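Local coordinates for protein Lem22 (PDB 5WD9) that is a small helical effector of Legionella pneumophila that probably acts inside the host cell by binding other proteins, at residues T9-Y14 with V44-L49; D17-A22 with Y71-E76; K23-L28 with L32-N37. All blocks are in the same frame, centred on the assembly; numbering follows the deposited sequence. Where two conformers were deposited one is given.

Interaction 1 of 3, residues T9-Y14 with V44-L49; sequences TRLKEY and VKMGSL
The helices carrying L11 and K45 run in opposing senses, their local axes inclined at 151° and 10.9 Å apart at closest approach, with L11 facing K45 where the backbones come nearest. Across this fairly wide gap the contact depends on a single branch of one leucine. L11 has its CG trans to the backbone N (chi1 173°), and CD2 is thereby carried out to the second helix. There it meets two neighbours that lie in quite different directions: K45 CB, at 4.0 Å from L11 CD2, and M46, whose SD stands 3.7 Å from L11 CD2. M46 is bent at chi2, which lays its CG-SD bond beside the leucine methyl, and at chi3, which turns CE away from it; the two side chains meet nearly at right angles. L8 packs on M46 as well, and L11 also touches the side chain of E41.

The charged ends lie at the margin. K45 turns at chi2 (-64°) and is extended beyond, its ammonium reaching a salt bridge with E7. R10 sends its guanidinium to the same place, R10 NH2 being 4.4 Å from K45 NZ. Its other nitrogen, NH1, keeps a weak, long ion pair with E7, whose carboxylate thus probably offsets the two positive charges that gather round it. A small apolar seam with ion-pairing side chains at its margin joins this antiparallel pair, the first two helices of an up-down-up three-helix bundle.

Interaction 2 of 3, residues D17-A22 with Y71-E76; sequences DQIAKA and YEEMLE
Apolar contact between I19 and M74 marks the place where the two backbones are nearest, with the CA atoms of I19 and M74 6.8 Å apart. The isoleucine points across the interface and its two branches divide the work. CD1, at the end of the longer branch, reaches the root of M74, 4.1 Å from M74 CB, and the side chains cross there at about a right angle; in the conformer given, the rest of the methionine leads away toward H39 of helix 28-52. I19 also packs on L70 and L77, one turn before and one turn after this point on helix 58-87.

A second kind of contact sets a methyl group against a carboxylate. I19 CG2 is 3.9 Å from E73 OE1 and equally far from CD and OE2, so the methyl lies broadside over the flat group. E73 is fully extended, with CG trans to the backbone N (chi1 -179°), and its OE2 forms a salt bridge with K23, one turn beyond I19 on helix 4-24. The first and third helices of the up-down-up bundle run in the same direction here, and I19 is buried between them.

Polar bonds within helix 4-24 are made on another side of it. D17 OD2 accepts from two donors: K21 NZ at 2.7 Å, a salt bridge received on the syn lone pair, and Q18 NE2 at 2.9 Å, a bent bond of 138° that stays close to the amide plane. The other end of the Q18 amide, OE1, is bonded to N37 of helix 28-52.

Interaction 3 of 3, residues K23-L28 with L32-N37; sequences KESSSL and LKFLEN
S25 and F34 both turn their side chains beside the backbone N, trans to the carbonyl carbon (chi1 -77° and -72°), and this brings the serine hydroxyl to the rim of the ring. S25 OG lies in the ring plane, 3.2 Å from F34 CE2 and 3.3 Å from F34 CD2, so it meets the C-H edge and not the pi face. Such an approach is consistent with a weak electrostatic attraction between the oxygen and the slightly positive ring hydrogens. The stronger partner of this hydroxyl is the backbone O of K21, to which it is hydrogen-bonded one turn back along the chain; F34 itself rests on K21 and Q18.

The chain is reversing here, in the tight connection of a helical hairpin. S27 is the N-cap of helix 28-52, its OG bonded to the backbone N of A30. Next comes the first turn of that helix, closed by L32 N donating to L28 O over 2.8 Å at 159°, with L32 CB also 3.4 Å from L28 O. L28 and L32 direct their side chains to helix 58-87, touching I85 and C81 respectively. From the next residue, K33 NZ reaches along the helix to donate to N37 OD1 at 2.9 Å, coming from above the carbonyl plane.

In the fold
The three contacts sample one small helical bundle at different depths. Interaction 2 is buried near the middle and joins helix 4-24 to helix 58-87; interaction 1, partly buried, pairs helix 4-24 with helix 28-52, and interaction 3, at the surface, holds the turn that joins the same two helices, on the opposite side of the chain's centre and about 19 Å away between centres. Their chemistry follows this order: isoleucine against methionine and the face of a carboxylate inside, apolar with charged margins in interaction 1, hydroxyls, capping and backbone bonds at the turn. Interactions 2 and 3 touch through the E73-K23 salt bridge and A22 packed on L35, whereas 1 and 3 meet where Y14 touches N37.

Interaction 1 of 3, residues T9-Y14 with V44-L49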
ATOM      1  N   THR A   9      -3.769  -7.779   8.159  1.00  5.62           N
ATOM      2  CA  THR A   9      -4.484  -8.548   7.148  1.00  6.35           C
ATOM      3  C   THR A   9      -5.305  -7.623   6.261  1.00  4.85           C
ATOM      4  O   THR A   9      -5.244  -7.701   5.031  1.00  6.32           O
ATOM      5  CB  THR A   9      -5.383  -9.580   7.829  1.00  6.16           C
ATOM      6  OG1 THR A   9      -4.560 -10.500   8.556  1.00  6.49           O
ATOM      7  CG2 THR A   9      -6.192 -10.359   6.803  1.00  7.74           C
ATOM      8  N   ARG A  10      -6.052  -6.713   6.880  1.00  5.55           N
ATOM      9  CA  ARG A  10      -6.841  -5.765   6.107  1.00  4.98           C
ATOM     10  C   ARG A  10      -5.956  -4.880   5.251  1.00  5.06           C
ATOM     11  O   ARG A  10      -6.283  -4.620   4.091  1.00  6.21           O
ATOM     12  CB  ARG A  10      -7.706  -4.902   7.029  1.00  6.93           C
ATOM     13  CG  ARG A  10      -8.997  -5.582   7.477  1.00  7.79           C
ATOM     14  CD  ARG A  10      -9.865  -4.684   8.394  1.00 15.56           C
ATOM     15  NE  ARG A  10      -9.868  -3.292   7.959  1.00 16.68           N
ATOM     16  CZ  ARG A  10     -10.014  -2.251   8.769  1.00 20.21           C
ATOM     17  NH1 ARG A  10     -10.186  -2.418  10.075  1.00 20.38           N
ATOM     18  NH2 ARG A  10      -9.961  -1.034   8.272  1.00 14.81           N
ATOM     19  N   LEU A  11      -4.830  -4.405   5.796  1.00  4.57           N
ATOM     20  CA  LEU A  11      -3.975  -3.489   5.051  1.00  5.72           C
ATOM     21  C   LEU A  11      -3.377  -4.186   3.840  1.00  4.82           C
ATOM     22  O   LEU A  11      -3.356  -3.624   2.735  1.00  5.34           O
ATOM     23  CB  LEU A  11      -2.866  -2.928   5.939  1.00  7.23           C
ATOM     24  CG  LEU A  11      -1.831  -2.093   5.173  1.00  5.57           C
ATOM     25  CD1 LEU A  11      -2.441  -0.835   4.601  1.00  6.35           C
ATOM     26  CD2 LEU A  11      -0.644  -1.774   6.063  1.00  8.14           C
ATOM     27  N   LYS A  12      -2.865  -5.402   4.033  1.00  5.30           N
ATOM     28  CA  LYS A  12      -2.269  -6.129   2.925  1.00  6.23           C
ATOM     29  C   LYS A  12      -3.265  -6.256   1.788  1.00  4.74           C
ATOM     30  O   LYS A  12      -2.964  -5.950   0.626  1.00  5.77           O
ATOM     31  CB  LYS A  12      -1.812  -7.505   3.416  1.00  7.68           C
ATOM     32  CG  LYS A  12      -0.998  -8.305   2.412  1.00  8.97           C
ATOM     33  CD  LYS A  12      -1.857  -9.155   1.497  1.00 11.61           C
ATOM     34  CE  LYS A  12      -0.985 -10.108   0.680  1.00 13.63           C
ATOM     35  NZ  LYS A  12      -1.764 -10.844  -0.345  1.00 16.70           N
ATOM     36  N   GLU A  13      -4.473  -6.693   2.113  1.00  5.38           N
ATOM     37  CA  GLU A  13      -5.445  -6.935   1.064  1.00  5.74           C
ATOM     38  C   GLU A  13      -5.989  -5.638   0.492  1.00  5.64           C
ATOM     39  O   GLU A  13      -6.281  -5.579  -0.705  1.00  7.14           O
ATOM     40  CB  GLU A  13      -6.534  -7.863   1.571  1.00  6.40           C
ATOM     41  CG  GLU A  13      -5.952  -9.208   1.934  1.00  8.32           C
ATOM     42  CD  GLU A  13      -6.993 -10.237   2.253  1.00  9.73           C
ATOM     43  OE1 GLU A  13      -8.193  -9.983   2.014  1.00 10.08           O
ATOM     44  OE2 GLU A  13      -6.587 -11.314   2.736  1.00 12.31           O
ATOM     45  N   TYR A  14      -6.092  -4.591   1.316  1.00  4.91           N
ATOM     46  CA  TYR A  14      -6.490  -3.275   0.819  1.00  6.22           C
ATOM     47  C   TYR A  14      -5.492  -2.772  -0.217  1.00  5.72           C
ATOM     48  O   TYR A  14      -5.874  -2.332  -1.301  1.00  5.83           O
ATOM     49  CB  TYR A  14      -6.579  -2.310   2.004  1.00  4.78           C
ATOM     50  CG  TYR A  14      -6.977  -0.904   1.627  1.00  6.13           C
ATOM     51  CD1 TYR A  14      -8.291  -0.496   1.732  1.00 10.39           C
ATOM     52  CD2 TYR A  14      -6.041   0.025   1.186  1.00  6.45           C
ATOM     53  CE1 TYR A  14      -8.663   0.791   1.401  1.00 10.24           C
ATOM     54  CE2 TYR A  14      -6.415   1.308   0.849  1.00  7.15           C
ATOM     55  CZ  TYR A  14      -7.715   1.676   0.968  1.00  7.76           C
ATOM     56  OH  TYR A  14      -8.091   2.966   0.619  1.00  9.65           O
ATOM     57  N   VAL A  44      -0.985   5.398   7.406  1.00  7.08           N
ATOM     58  CA  VAL A  44      -1.746   5.444   8.650  1.00  7.62           C
ATOM     59  C   VAL A  44      -1.537   4.165   9.454  1.00  8.33           C
ATOM     60  O   VAL A  44      -1.212   4.194  10.648  1.00  9.84           O
ATOM     61  CB  VAL A  44      -3.233   5.696   8.344  1.00  8.70           C
ATOM     62  CG1 VAL A  44      -4.077   5.523   9.607  1.00 12.03           C
ATOM     63  CG2 VAL A  44      -3.433   7.079   7.718  1.00  9.18           C
ATOM     64  N   LYS A  45      -1.696   3.020   8.813  1.00  7.40           N
ATOM     65  CA  LYS A  45      -1.707   1.757   9.550  1.00  8.04           C
ATOM     66  C   LYS A  45      -0.310   1.325   9.978  1.00  9.01           C
ATOM     67  O   LYS A  45      -0.138   0.770  11.065  1.00 10.01           O
ATOM     68  CB  LYS A  45      -2.379   0.665   8.716  1.00  7.16           C
ATOM     69  CG  LYS A  45      -3.871   0.892   8.485  1.00  6.83           C
ATOM     70  CD  LYS A  45      -4.669   0.843   9.770  1.00  8.04           C
ATOM     71  CE  LYS A  45      -6.118   1.189   9.489  1.00  9.21           C
ATOM     72  NZ  LYS A  45      -6.922   0.964  10.715  1.00 10.58           N
ATOM     73  N   MET A  46       0.700   1.545   9.142  1.00  9.29           N
ATOM     74  CA  MET A  46       2.044   1.172   9.574  1.00  9.75           C
ATOM     75  C   MET A  46       2.569   2.112  10.645  1.00 14.56           C
ATOM     76  O   MET A  46       3.347   1.685  11.507  1.00 11.99           O
ATOM     77  CB  MET A  46       2.985   1.091   8.377  1.00 11.34           C
ATOM     78  CG  MET A  46       2.579   0.027   7.368  1.00 11.25           C
ATOM     79  SD  MET A  46       2.516  -1.660   8.036  1.00 14.15           S
ATOM     80  CE  MET A  46       4.253  -1.941   8.372  1.00 21.05           C
ATOM     81  N   GLY A  47       2.156   3.380  10.625  1.00 11.88           N
ATOM     82  CA  GLY A  47       2.500   4.265  11.724  1.00 14.53           C
ATOM     83  C   GLY A  47       1.997   3.729  13.047  1.00 15.92           C
ATOM     84  O   GLY A  47       2.724   3.717  14.045  1.00 17.21           O
ATOM     85  N   SER A  48       0.755   3.238  13.066  1.00 16.11           N
ATOM     86  CA  SER A  48       0.206   2.660  14.287  1.00 17.29           C
ATOM     87  C   SER A  48       0.925   1.373  14.670  1.00 15.38           C
ATOM     88  O   SER A  48       1.159   1.120  15.858  1.00 17.01           O
ATOM     89  CB  SER A  48      -1.288   2.404  14.110  1.00 16.98           C
ATOM     90  OG  SER A  48      -1.973   3.624  13.884  1.00 17.01           O
ATOM     91  N   LEU A  49       1.260   0.538  13.681  1.00 14.08           N
ATOM     92  CA  LEU A  49       1.970  -0.702  13.971  1.00 14.77           C
ATOM     93  C   LEU A  49       3.310  -0.423  14.637  1.00 14.82           C
ATOM     94  O   LEU A  49       3.664  -1.069  15.630  1.00 17.14           O
ATOM     95  CB  LEU A  49       2.167  -1.503  12.683  1.00 14.87           C
ATOM     96  CG  LEU A  49       2.903  -2.831  12.885  1.00 16.09           C
ATOM     97  CD1 LEU A  49       1.997  -3.865  13.554  1.00 20.32           C
ATOM     98  CD2 LEU A  49       3.458  -3.370  11.585  1.00 16.67           C
TER

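Interaction 2 of 3, residues D17-A22 with Y71-E76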
ATOM      1  N   ASP A  17      -5.654  -4.794  -3.453  1.00  7.20           N
ATOM      2  CA  ASP A  17      -6.860  -4.438  -4.190  1.00  7.55           C
ATOM      3  C   ASP A  17      -6.697  -3.101  -4.899  1.00  7.29           C
ATOM      4  O   ASP A  17      -7.048  -2.964  -6.073  1.00  7.86           O
ATOM      5  CB  ASP A  17      -8.031  -4.379  -3.211  1.00  7.41           C
ATOM      6  CG  ASP A  17      -9.314  -3.964  -3.861  1.00 11.53           C
ATOM      7  OD1 ASP A  17      -9.954  -4.836  -4.477  1.00 15.72           O
ATOM      8  OD2 ASP A  17      -9.691  -2.776  -3.759  1.00 11.81           O
ATOM      9  N   GLN A  18      -6.182  -2.094  -4.199  1.00  6.69           N
ATOM     10  CA  GLN A  18      -6.036  -0.781  -4.819  1.00  6.87           C
ATOM     11  C   GLN A  18      -4.977  -0.784  -5.912  1.00  6.53           C
ATOM     12  O   GLN A  18      -5.152  -0.137  -6.947  1.00  7.27           O
ATOM     13  CB  GLN A  18      -5.722   0.259  -3.752  1.00  6.82           C
ATOM     14  CG  GLN A  18      -6.812   0.413  -2.692  1.00  9.47           C
ATOM     15  CD  GLN A  18      -8.113   0.932  -3.277  1.00 11.26           C
ATOM     16  OE1 GLN A  18      -8.234   2.125  -3.550  1.00 11.03           O
ATOM     17  NE2 GLN A  18      -9.085   0.047  -3.469  1.00 11.13           N
ATOM     18  N   ILE A  19      -3.880  -1.506  -5.709  1.00  6.31           N
ATOM     19  CA  ILE A  19      -2.844  -1.591  -6.732  1.00  9.13           C
ATOM     20  C   ILE A  19      -3.397  -2.267  -7.978  1.00  8.36           C
ATOM     21  O   ILE A  19      -3.145  -1.829  -9.109  1.00  9.73           O
ATOM     22  CB  ILE A  19      -1.608  -2.315  -6.167  1.00  8.40           C
ATOM     23  CG1 ILE A  19      -0.894  -1.406  -5.169  1.00  9.61           C
ATOM     24  CG2 ILE A  19      -0.672  -2.776  -7.300  1.00 11.19           C
ATOM     25  CD1 ILE A  19       0.112  -2.123  -4.260  1.00 10.51           C
ATOM     26  N   ALA A  20      -4.196  -3.320  -7.790  1.00  8.88           N
ATOM     27  CA  ALA A  20      -4.806  -3.998  -8.929  1.00 11.75           C
ATOM     28  C   ALA A  20      -5.750  -3.065  -9.679  1.00  9.85           C
ATOM     29  O   ALA A  20      -5.740  -3.013 -10.916  1.00 12.36           O
ATOM     30  CB  ALA A  20      -5.522  -5.263  -8.456  1.00 11.37           C
ATOM     31  N   LYS A  21      -6.552  -2.290  -8.950  1.00 10.30           N
ATOM     32  CA  LYS A  21      -7.474  -1.373  -9.614  1.00  9.98           C
ATOM     33  C   LYS A  21      -6.727  -0.253 -10.324  1.00 11.00           C
ATOM     34  O   LYS A  21      -7.158   0.207 -11.392  1.00 12.15           O
ATOM     35  CB  LYS A  21      -8.462  -0.811  -8.598  1.00 11.70           C
ATOM     36  CG  LYS A  21      -9.473  -1.857  -8.155  1.00 12.49           C
ATOM     37  CD  LYS A  21     -10.251  -1.461  -6.927  1.00 13.62           C
ATOM     38  CE  LYS A  21     -11.304  -2.513  -6.624  1.00 14.31           C
ATOM     39  NZ  LYS A  21     -11.851  -2.269  -5.269  1.00 17.58           N
ATOM     40  N   ALA A  22      -5.617   0.209  -9.749  1.00 10.05           N
ATOM     41  CA  ALA A  22      -4.778   1.182 -10.439  1.00 11.08           C
ATOM     42  C   ALA A  22      -4.311   0.643 -11.782  1.00 13.51           C
ATOM     43  O   ALA A  22      -4.408   1.328 -12.806  1.00 14.64           O
ATOM     44  CB  ALA A  22      -3.574   1.516  -9.570  1.00 10.66           C
ATOM     45  N   TYR A  71       4.201  -2.210  -0.793  1.00  5.58           N
ATOM     46  CA  TYR A  71       4.617  -0.823  -0.623  1.00  6.86           C
ATOM     47  C   TYR A  71       5.641  -0.430  -1.675  1.00  7.09           C
ATOM     48  O   TYR A  71       5.542   0.642  -2.286  1.00  6.55           O
ATOM     49  CB  TYR A  71       5.163  -0.638   0.791  1.00  6.50           C
ATOM     50  CG  TYR A  71       5.803   0.694   1.059  1.00  6.57           C
ATOM     51  CD1 TYR A  71       5.051   1.864   1.098  1.00  8.04           C
ATOM     52  CD2 TYR A  71       7.164   0.790   1.273  1.00  9.05           C
ATOM     53  CE1 TYR A  71       5.648   3.085   1.341  1.00  7.59           C
ATOM     54  CE2 TYR A  71       7.765   2.001   1.525  1.00 11.32           C
ATOM     55  CZ  TYR A  71       7.000   3.140   1.553  1.00  9.43           C
ATOM     56  OH  TYR A  71       7.636   4.339   1.792  1.00 12.35           O
ATOM     57  N   GLU A  72       6.648  -1.282  -1.896  1.00  6.25           N
ATOM     58  CA  GLU A  72       7.674  -0.970  -2.884  1.00  7.12           C
ATOM     59  C   GLU A  72       7.083  -0.891  -4.282  1.00  7.58           C
ATOM     60  O   GLU A  72       7.422   0.007  -5.056  1.00  8.70           O
ATOM     61  CB  GLU A  72       8.783  -2.024  -2.832  1.00  9.09           C
ATOM     62  CG  GLU A  72       9.630  -1.937  -1.580  1.00 12.33           C
ATOM     63  CD  GLU A  72      10.563  -0.748  -1.609  1.00 32.83           C
ATOM     64  OE1 GLU A  72      10.932  -0.305  -2.719  1.00 39.42           O
ATOM     65  OE2 GLU A  72      10.926  -0.253  -0.523  1.00 40.24           O
ATOM     66  N   GLU A  73       6.177  -1.810  -4.618  1.00  7.56           N
ATOM     67  CA  GLU A  73       5.529  -1.742  -5.922  1.00  8.48           C
ATOM     68  C   GLU A  73       4.720  -0.453  -6.049  1.00  7.92           C
ATOM     69  O   GLU A  73       4.742   0.215  -7.094  1.00  8.21           O
ATOM     70  CB  GLU A  73       4.621  -2.957  -6.099  1.00  9.44           C
ATOM     71  CG  GLU A  73       3.932  -2.971  -7.463  1.00  9.55           C
ATOM     72  CD  GLU A  73       2.956  -4.113  -7.632  1.00 13.80           C
ATOM     73  OE1 GLU A  73       2.573  -4.747  -6.631  1.00 14.50           O
ATOM     74  OE2 GLU A  73       2.560  -4.358  -8.792  1.00 18.13           O
ATOM     75  N   MET A  74       3.993  -0.099  -4.990  1.00  7.89           N
ATOM     76  CA  MET A  74       3.198   1.124  -5.000  0.66  6.57           C
ATOM     77  C   MET A  74       4.067   2.348  -5.236  1.00  7.46           C
ATOM     78  O   MET A  74       3.690   3.249  -5.994  1.00  6.36           O
ATOM     79  CB  MET A  74       2.447   1.254  -3.675  0.66  8.79           C
ATOM     80  CG  MET A  74       1.598   2.515  -3.551  0.66  8.42           C
ATOM     81  SD  MET A  74       2.481   3.947  -2.899  0.66  8.92           S
ATOM     82  CE  MET A  74       2.899   3.354  -1.254  0.66 10.48           C
ATOM     83  N   LEU A  75       5.237   2.406  -4.587  1.00  6.17           N
ATOM     84  CA  LEU A  75       6.108   3.565  -4.752  1.00  6.78           C
ATOM     85  C   LEU A  75       6.495   3.748  -6.209  1.00  7.34           C
ATOM     86  O   LEU A  75       6.459   4.866  -6.733  1.00  7.78           O
ATOM     87  CB  LEU A  75       7.359   3.409  -3.891  1.00  9.42           C
ATOM     88  CG  LEU A  75       7.241   3.571  -2.383  1.00  9.18           C
ATOM     89  CD1 LEU A  75       8.631   3.410  -1.794  1.00 13.23           C
ATOM     90  CD2 LEU A  75       6.610   4.900  -2.022  1.00 11.43           C
ATOM     91  N   GLU A  76       6.841   2.657  -6.893  1.00  7.28           N
ATOM     92  CA  GLU A  76       7.223   2.806  -8.289  0.51  9.15           C
ATOM     93  C   GLU A  76       6.032   3.154  -9.170  1.00  8.12           C
ATOM     94  O   GLU A  76       6.144   4.018 -10.041  1.00  9.67           O
ATOM     95  CB  GLU A  76       7.950   1.579  -8.820  0.51 11.32           C
ATOM     96  CG  GLU A  76       8.334   1.799 -10.269  0.51 11.50           C
ATOM     97  CD  GLU A  76       9.446   0.906 -10.738  0.51 19.01           C
ATOM     98  OE1 GLU A  76       9.771  -0.061 -10.021  0.51 22.35           O
ATOM     99  OE2 GLU A  76       9.994   1.183 -11.826  0.51 18.47           O
TER

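Interaction 3 of 3, residues K23-L28 with L32-N37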
ATOM      1  N   LYS A  23      -3.802  -0.590 -11.800  1.00 12.18           N
ATOM      2  CA  LYS A  23      -3.317  -1.169 -13.049  1.00 15.87           C
ATOM      3  C   LYS A  23      -4.414  -1.343 -14.089  1.00 17.27           C
ATOM      4  O   LYS A  23      -4.109  -1.388 -15.287  1.00 20.44           O
ATOM      5  CB  LYS A  23      -2.633  -2.500 -12.774  1.00 17.71           C
ATOM      6  CG  LYS A  23      -1.386  -2.382 -11.941  1.00 21.09           C
ATOM      7  CD  LYS A  23      -0.899  -3.758 -11.587  1.00 26.19           C
ATOM      8  CE  LYS A  23       0.380  -3.694 -10.812  1.00 22.43           C
ATOM      9  NZ  LYS A  23       0.764  -5.057 -10.357  1.00 28.31           N
ATOM     10  N   GLU A  24      -5.675  -1.424 -13.683  1.00 15.63           N
ATOM     11  CA  GLU A  24      -6.775  -1.575 -14.632  1.00 17.62           C
ATOM     12  C   GLU A  24      -7.468  -0.259 -14.972  1.00 20.97           C
ATOM     13  O   GLU A  24      -8.385  -0.250 -15.802  1.00 25.38           O
ATOM     14  CB  GLU A  24      -7.782  -2.595 -14.103  1.00 22.28           C
ATOM     15  CG  GLU A  24      -7.179  -3.972 -13.913  1.00 24.29           C
ATOM     16  CD  GLU A  24      -8.096  -4.899 -13.149  1.00 39.04           C
ATOM     17  OE1 GLU A  24      -7.673  -6.031 -12.825  1.00 40.09           O
ATOM     18  OE2 GLU A  24      -9.244  -4.491 -12.870  1.00 45.89           O
ATOM     19  N   SER A  25      -7.036   0.850 -14.386  1.00 19.32           N
ATOM     20  CA  SER A  25      -7.683   2.130 -14.631  1.00 19.24           C
ATOM     21  C   SER A  25      -7.307   2.671 -16.003  1.00 26.66           C
ATOM     22  O   SER A  25      -6.225   2.400 -16.532  1.00 26.29           O
ATOM     23  CB  SER A  25      -7.277   3.148 -13.569  1.00 20.23           C
ATOM     24  OG  SER A  25      -7.975   2.923 -12.358  1.00 26.47           O
ATOM     25  N   SER A  26      -8.218   3.454 -16.573  1.00 24.75           N
ATOM     26  CA  SER A  26      -7.961   4.078 -17.863  1.00 24.54           C
ATOM     27  C   SER A  26      -7.143   5.350 -17.690  1.00 27.99           C
ATOM     28  O   SER A  26      -6.026   5.461 -18.206  1.00 31.38           O
ATOM     29  CB  SER A  26      -9.290   4.378 -18.559  1.00 27.69           C
ATOM     30  OG  SER A  26     -10.174   3.277 -18.430  1.00 39.02           O
ATOM     31  N   SER A  27      -7.676   6.313 -16.947  1.00 20.58           N
ATOM     32  CA  SER A  27      -7.027   7.608 -16.855  1.00 18.37           C
ATOM     33  C   SER A  27      -5.946   7.602 -15.784  1.00 13.90           C
ATOM     34  O   SER A  27      -5.997   6.852 -14.801  1.00 15.21           O
ATOM     35  CB  SER A  27      -8.039   8.712 -16.548  1.00 21.54           C
ATOM     36  OG  SER A  27      -8.466   8.665 -15.197  1.00 21.13           O
ATOM     37  N   LEU A  28      -4.961   8.472 -15.988  1.00 15.80           N
ATOM     38  CA  LEU A  28      -3.932   8.669 -14.977  1.00 14.60           C
ATOM     39  C   LEU A  28      -4.540   9.163 -13.676  1.00 14.79           C
ATOM     40  O   LEU A  28      -4.078   8.794 -12.592  1.00 12.07           O
ATOM     41  CB  LEU A  28      -2.894   9.660 -15.491  1.00 16.80           C
ATOM     42  CG  LEU A  28      -2.073   9.222 -16.703  1.00 17.31           C
ATOM     43  CD1 LEU A  28      -1.184  10.363 -17.160  1.00 19.39           C
ATOM     44  CD2 LEU A  28      -1.242   7.995 -16.374  1.00 21.28           C
ATOM     45  N   LEU A  32      -4.013   7.296 -10.193  1.00 11.04           N
ATOM     46  CA  LEU A  32      -3.404   7.988  -9.069  1.00 11.32           C
ATOM     47  C   LEU A  32      -4.264   7.889  -7.824  1.00  9.46           C
ATOM     48  O   LEU A  32      -3.735   7.704  -6.726  1.00  9.40           O
ATOM     49  CB  LEU A  32      -3.131   9.451  -9.409  1.00 13.75           C
ATOM     50  CG  LEU A  32      -2.359  10.189  -8.305  1.00 12.50           C
ATOM     51  CD1 LEU A  32      -1.013   9.530  -8.003  1.00 14.48           C
ATOM     52  CD2 LEU A  32      -2.186  11.663  -8.657  1.00 15.71           C
ATOM     53  N   LYS A  33      -5.586   7.981  -7.968  1.00  9.50           N
ATOM     54  CA  LYS A  33      -6.433   7.916  -6.790  1.00  9.61           C
ATOM     55  C   LYS A  33      -6.295   6.566  -6.095  1.00  9.20           C
ATOM     56  O   LYS A  33      -6.192   6.508  -4.868  1.00  8.67           O
ATOM     57  CB  LYS A  33      -7.888   8.185  -7.166  1.00 13.72           C
ATOM     58  CG  LYS A  33      -8.805   8.232  -5.956  1.00 25.96           C
ATOM     59  CD  LYS A  33      -8.751   9.601  -5.275  1.00 37.91           C
ATOM     60  CE  LYS A  33      -8.456   9.478  -3.777  1.00 38.72           C
ATOM     61  NZ  LYS A  33      -7.103   8.912  -3.491  1.00 32.16           N
ATOM     62  N   PHE A  34      -6.269   5.470  -6.855  1.00  7.55           N
ATOM     63  CA  PHE A  34      -6.115   4.152  -6.239  1.00  6.68           C
ATOM     64  C   PHE A  34      -4.747   4.010  -5.582  1.00  6.09           C
ATOM     65  O   PHE A  34      -4.634   3.470  -4.470  1.00  5.82           O
ATOM     66  CB  PHE A  34      -6.310   3.054  -7.287  1.00  7.62           C
ATOM     67  CG  PHE A  34      -7.728   2.895  -7.742  1.00 10.26           C
ATOM     68  CD1 PHE A  34      -8.733   2.584  -6.832  1.00 10.96           C
ATOM     69  CD2 PHE A  34      -8.065   3.056  -9.079  1.00 11.29           C
ATOM     70  CE1 PHE A  34     -10.042   2.436  -7.242  1.00 13.51           C
ATOM     71  CE2 PHE A  34      -9.375   2.904  -9.494  1.00 17.27           C
ATOM     72  CZ  PHE A  34     -10.359   2.589  -8.574  1.00 15.25           C
ATOM     73  N   LEU A  35      -3.695   4.474  -6.258  1.00  6.60           N
ATOM     74  CA  LEU A  35      -2.356   4.376  -5.692  1.00  6.65           C
ATOM     75  C   LEU A  35      -2.220   5.234  -4.444  1.00  6.63           C
ATOM     76  O   LEU A  35      -1.591   4.817  -3.462  1.00  7.27           O
ATOM     77  CB  LEU A  35      -1.319   4.760  -6.750  1.00  8.45           C
ATOM     78  CG  LEU A  35      -1.255   3.775  -7.923  1.00  7.93           C
ATOM     79  CD1 LEU A  35      -0.374   4.350  -9.022  1.00  9.31           C
ATOM     80  CD2 LEU A  35      -0.730   2.425  -7.473  1.00  9.86           C
ATOM     81  N   GLU A  36      -2.810   6.430  -4.456  1.00  7.29           N
ATOM     82  CA  GLU A  36      -2.753   7.274  -3.271  1.00  7.60           C
ATOM     83  C   GLU A  36      -3.548   6.669  -2.132  1.00  7.18           C
ATOM     84  O   GLU A  36      -3.167   6.829  -0.972  1.00  6.89           O
ATOM     85  CB  GLU A  36      -3.211   8.696  -3.594  1.00  9.63           C
ATOM     86  CG  GLU A  36      -2.153   9.522  -4.345  1.00 14.85           C
ATOM     87  CD  GLU A  36      -0.838   9.751  -3.577  1.00 19.47           C
ATOM     88  OE1 GLU A  36      -0.714   9.369  -2.388  1.00 19.57           O
ATOM     89  OE2 GLU A  36       0.100  10.319  -4.180  1.00 22.47           O
ATOM     90  N   ASN A  37      -4.648   5.973  -2.429  1.00  6.76           N
ATOM     91  CA  ASN A  37      -5.373   5.267  -1.374  1.00  7.01           C
ATOM     92  C   ASN A  37      -4.486   4.219  -0.725  1.00  6.17           C
ATOM     93  O   ASN A  37      -4.434   4.118   0.504  1.00  5.57           O
ATOM     94  CB  ASN A  37      -6.613   4.583  -1.939  1.00  7.99           C
ATOM     95  CG  ASN A  37      -7.729   5.535  -2.242  1.00 10.58           C
ATOM     96  OD1 ASN A  37      -7.756   6.683  -1.791  1.00 12.78           O
ATOM     97  ND2 ASN A  37      -8.668   5.055  -3.030  1.00 11.05           N
TER